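Long-range contact in EF0056 (Enterococcus faecalis, PDB 6ORI), which is an enterococcal surface protein of unknown molecular function, whose immunoglobulin-like N-terminal region binds calcium and is probably linked to biofilm formation: residues A[238-243]-A[344-349]. Numbering follows the deposited sequence. Where two conformers were deposited one is given.
Sequences GAIILD and YVLQLT
L242 and Y344 pair through both of their backbone polar groups: L242 N donates to Y344 O at 2.8 Å, and Y344 N returns a nearly straight bond to L242 O. Two residues along, I240 and L346 form a second hydrogen-bonded pair, in which I240 N reaches L346 O along a more bent path (141°). Beyond it L348 N bonds G238 O, and a water within hydrogen-bonding distance of both G238 O and L348 O bridges the strands at this end. G238, with its positive phi, suits this turn into the strand.

These antiparallel segments belong to the second and central strands of a five-stranded sheet in an immunoglobulin-like beta-sandwich, with 211-221 beside the first and 277-284 beside the other. On the face carrying I240, L242, Y344 and L346, apolar side chains line up: L242 and Y344 meet CB to CB, and L346 CD1 lies 4.2 Å from L242 CG, the two leucines crossing at a slant. The opposite face carries A239, I241, V345 and Q347. I241 and V345 are beta-branched, which favours extended backbone. With its CG1 anti to the backbone N (chi1 -180°), V345 sets this methyl 3.8 Å from A239 CB and 3.9 Å from I241 CD1. A239 suits the close non-hydrogen-bonded pair with Q347, since its small CB sits only 3.2 Å from L346 O.

F377 of the facing sheet packs on L242 and L346, and the Y344 ring meets Y267 with planes about 45° apart. On the other face, the loop residue F296 covers I241 and V345, while the longer, polar Q347, in one of its two conformers, sends NE2 to S233 O.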
ATOM      1  N   GLY A 238      -6.168 -19.448   9.192  1.00  6.06           N
ATOM      2  CA  GLY A 238      -5.525 -18.425   8.403  1.00  7.94           C
ATOM      3  C   GLY A 238      -5.647 -17.060   9.051  1.00  7.21           C
ATOM      4  O   GLY A 238      -6.128 -16.879  10.173  1.00  7.06           O
ATOM      5  N   ALA A 239      -5.158 -16.069   8.339  1.00  6.43           N
ATOM      6  CA  ALA A 239      -5.040 -14.739   8.898  1.00  6.20           C
ATOM      7  C   ALA A 239      -5.120 -13.695   7.819  1.00  7.40           C
ATOM      8  O   ALA A 239      -4.763 -13.948   6.664  1.00  8.39           O
ATOM      9  CB  ALA A 239      -3.737 -14.612   9.625  1.00  7.44           C
ATOM     10  N   ILE A 240      -5.600 -12.519   8.172  0.55  6.23           N
ATOM     11  CA  ILE A 240      -5.421 -11.371   7.311  0.55  5.65           C
ATOM     12  C   ILE A 240      -4.161 -10.651   7.753  0.55  5.47           C
ATOM     13  O   ILE A 240      -4.012 -10.309   8.929  0.55  6.72           O
ATOM     14  CB  ILE A 240      -6.624 -10.427   7.331  0.55  5.75           C
ATOM     15  CG1 ILE A 240      -7.865 -11.153   6.805  0.55  7.31           C
ATOM     16  CG2 ILE A 240      -6.321  -9.170   6.503  0.55  6.69           C
ATOM     17  CD1 ILE A 240      -9.166 -10.419   7.081  0.55 14.83           C
ATOM     18  N   ILE A 241      -3.246 -10.469   6.808  1.00  5.55           N
ATOM     19  CA  ILE A 241      -1.966  -9.820   7.048  1.00  4.59           C
ATOM     20  C   ILE A 241      -2.038  -8.392   6.582  1.00  6.15           C
ATOM     21  O   ILE A 241      -2.456  -8.119   5.462  1.00  6.53           O
ATOM     22  CB  ILE A 241      -0.820 -10.490   6.255  1.00  6.10           C
ATOM     23  CG1 ILE A 241      -0.874 -12.018   6.349  1.00 10.64           C
ATOM     24  CG2 ILE A 241       0.539  -9.975   6.713  1.00  8.38           C
ATOM     25  CD1 ILE A 241      -0.853 -12.557   7.735  1.00 10.64           C
ATOM     26  N   LEU A 242      -1.648  -7.470   7.445  1.00  4.88           N
ATOM     27  CA  LEU A 242      -1.538  -6.051   7.123  1.00  4.52           C
ATOM     28  C   LEU A 242      -0.069  -5.727   7.048  1.00  4.73           C
ATOM     29  O   LEU A 242       0.664  -5.885   8.038  1.00  7.69           O
ATOM     30  CB  LEU A 242      -2.158  -5.153   8.183  1.00  7.35           C
ATOM     31  CG  LEU A 242      -3.560  -5.467   8.648  1.00  8.29           C
ATOM     32  CD1 LEU A 242      -4.032  -4.427   9.683  1.00 10.48           C
ATOM     33  CD2 LEU A 242      -4.476  -5.501   7.452  1.00  9.40           C
ATOM     34  N   ASP A 243       0.375  -5.274   5.893  1.00  4.97           N
ATOM     35  CA  ASP A 243       1.732  -4.791   5.726  1.00  5.43           C
ATOM     36  C   ASP A 243       1.683  -3.274   5.633  1.00  4.00           C
ATOM     37  O   ASP A 243       1.204  -2.714   4.633  1.00  6.27           O
ATOM     38  CB  ASP A 243       2.391  -5.419   4.501  1.00  7.45           C
ATOM     39  CG  ASP A 243       2.864  -6.853   4.763  1.00 14.14           C
ATOM     40  OD1 ASP A 243       2.831  -7.289   5.927  1.00 14.56           O
ATOM     41  OD2 ASP A 243       3.284  -7.535   3.814  1.00 20.33           O
ATOM     42  N   TYR A 344       1.304  -6.835  10.649  1.00  3.51           N
ATOM     43  CA  TYR A 344       0.330  -7.287  11.624  1.00  3.76           C
ATOM     44  C   TYR A 344      -0.371  -8.523  11.102  1.00  3.66           C
ATOM     45  O   TYR A 344      -0.818  -8.576   9.932  1.00  6.79           O
ATOM     46  CB  TYR A 344      -0.684  -6.177  11.909  1.00  6.11           C
ATOM     47  CG  TYR A 344      -0.044  -4.904  12.385  1.00  5.11           C
ATOM     48  CD1 TYR A 344       0.526  -4.830  13.650  1.00  7.01           C
ATOM     49  CD2 TYR A 344      -0.032  -3.765  11.600  1.00  6.08           C
ATOM     50  CE1 TYR A 344       1.110  -3.710  14.101  1.00  7.48           C
ATOM     51  CE2 TYR A 344       0.567  -2.602  12.054  1.00  6.05           C
ATOM     52  CZ  TYR A 344       1.114  -2.579  13.312  1.00  4.20           C
ATOM     53  OH  TYR A 344       1.716  -1.479  13.845  1.00  6.67           O
ATOM     54  N   VAL A 345      -0.444  -9.548  11.937  1.00  3.96           N
ATOM     55  CA  VAL A 345      -1.070 -10.814  11.587  1.00  4.01           C
ATOM     56  C   VAL A 345      -2.367 -10.958  12.390  1.00  3.69           C
ATOM     57  O   VAL A 345      -2.320 -11.119  13.613  1.00  4.88           O
ATOM     58  CB  VAL A 345      -0.123 -11.974  11.887  1.00  4.67           C
ATOM     59  CG1 VAL A 345      -0.765 -13.282  11.517  1.00  6.81           C
ATOM     60  CG2 VAL A 345       1.215 -11.806  11.173  1.00  6.34           C
ATOM     61  N   LEU A 346      -3.502 -10.903  11.708  1.00  3.96           N
ATOM     62  CA  LEU A 346      -4.822 -10.959  12.341  1.00  4.99           C
ATOM     63  C   LEU A 346      -5.329 -12.369  12.183  1.00  4.60           C
ATOM     64  O   LEU A 346      -5.834 -12.730  11.129  1.00  5.91           O
ATOM     65  CB  LEU A 346      -5.795  -9.984  11.657  1.00  6.29           C
ATOM     66  CG  LEU A 346      -5.316  -8.542  11.430  1.00  8.75           C
ATOM     67  CD1 LEU A 346      -6.380  -7.723  10.741  1.00  9.66           C
ATOM     68  CD2 LEU A 346      -4.961  -7.897  12.736  1.00 12.15           C
ATOM     69  N   GLN A 347      -5.189 -13.175  13.218  0.65  5.56           N
ATOM     70  CA  GLN A 347      -5.632 -14.555  13.165  0.65  5.16           C
ATOM     71  C   GLN A 347      -7.143 -14.621  13.192  0.65  6.47           C
ATOM     72  O   GLN A 347      -7.784 -13.991  14.018  0.65  6.93           O
ATOM     73  CB  GLN A 347      -5.050 -15.327  14.338  0.65  8.03           C
ATOM     74  CG  GLN A 347      -3.520 -15.254  14.405  0.65 10.88           C
ATOM     75  CD  GLN A 347      -2.919 -16.333  15.272  0.65 33.91           C
ATOM     76  OE1 GLN A 347      -3.542 -16.794  16.230  0.65 30.11           O
ATOM     77  NE2 GLN A 347      -1.701 -16.749  14.940  0.65 24.16           N
ATOM     78  N   LEU A 348      -7.725 -15.349  12.251  1.00  5.83           N
ATOM     79  CA  LEU A 348      -9.170 -15.481  12.196  1.00  6.46           C
ATOM     80  C   LEU A 348      -9.662 -16.582  13.127  1.00  6.16           C
ATOM     81  O   LEU A 348      -8.998 -17.584  13.330  1.00  7.82           O
ATOM     82  CB  LEU A 348      -9.599 -15.784  10.768  1.00  8.56           C
ATOM     83  CG  LEU A 348      -9.220 -14.721   9.740  1.00  8.16           C
ATOM     84  CD1 LEU A 348      -9.581 -15.222   8.362  1.00 10.77           C
ATOM     85  CD2 LEU A 348      -9.869 -13.397  10.024  1.00 12.49           C
ATOM     86  N   THR A 349     -10.871 -16.401  13.657  1.00  9.01           N
ATOM     87  CA  THR A 349     -11.459 -17.356  14.597  1.00 10.19           C
ATOM     88  C   THR A 349     -12.127 -18.506  13.882  1.00 12.92           C
ATOM     89  O   THR A 349     -12.361 -19.553  14.486  1.00 12.93           O
ATOM     90  CB  THR A 349     -12.532 -16.695  15.448  1.00 12.91           C
ATOM     91  OG1 THR A 349     -13.491 -16.105  14.578  1.00 14.19           O
ATOM     92  CG2 THR A 349     -11.941 -15.630  16.358  1.00 13.81           C
TER
HETATM   93  O   HOH W   1      -6.422 -18.557  12.443  1.00  7.49           O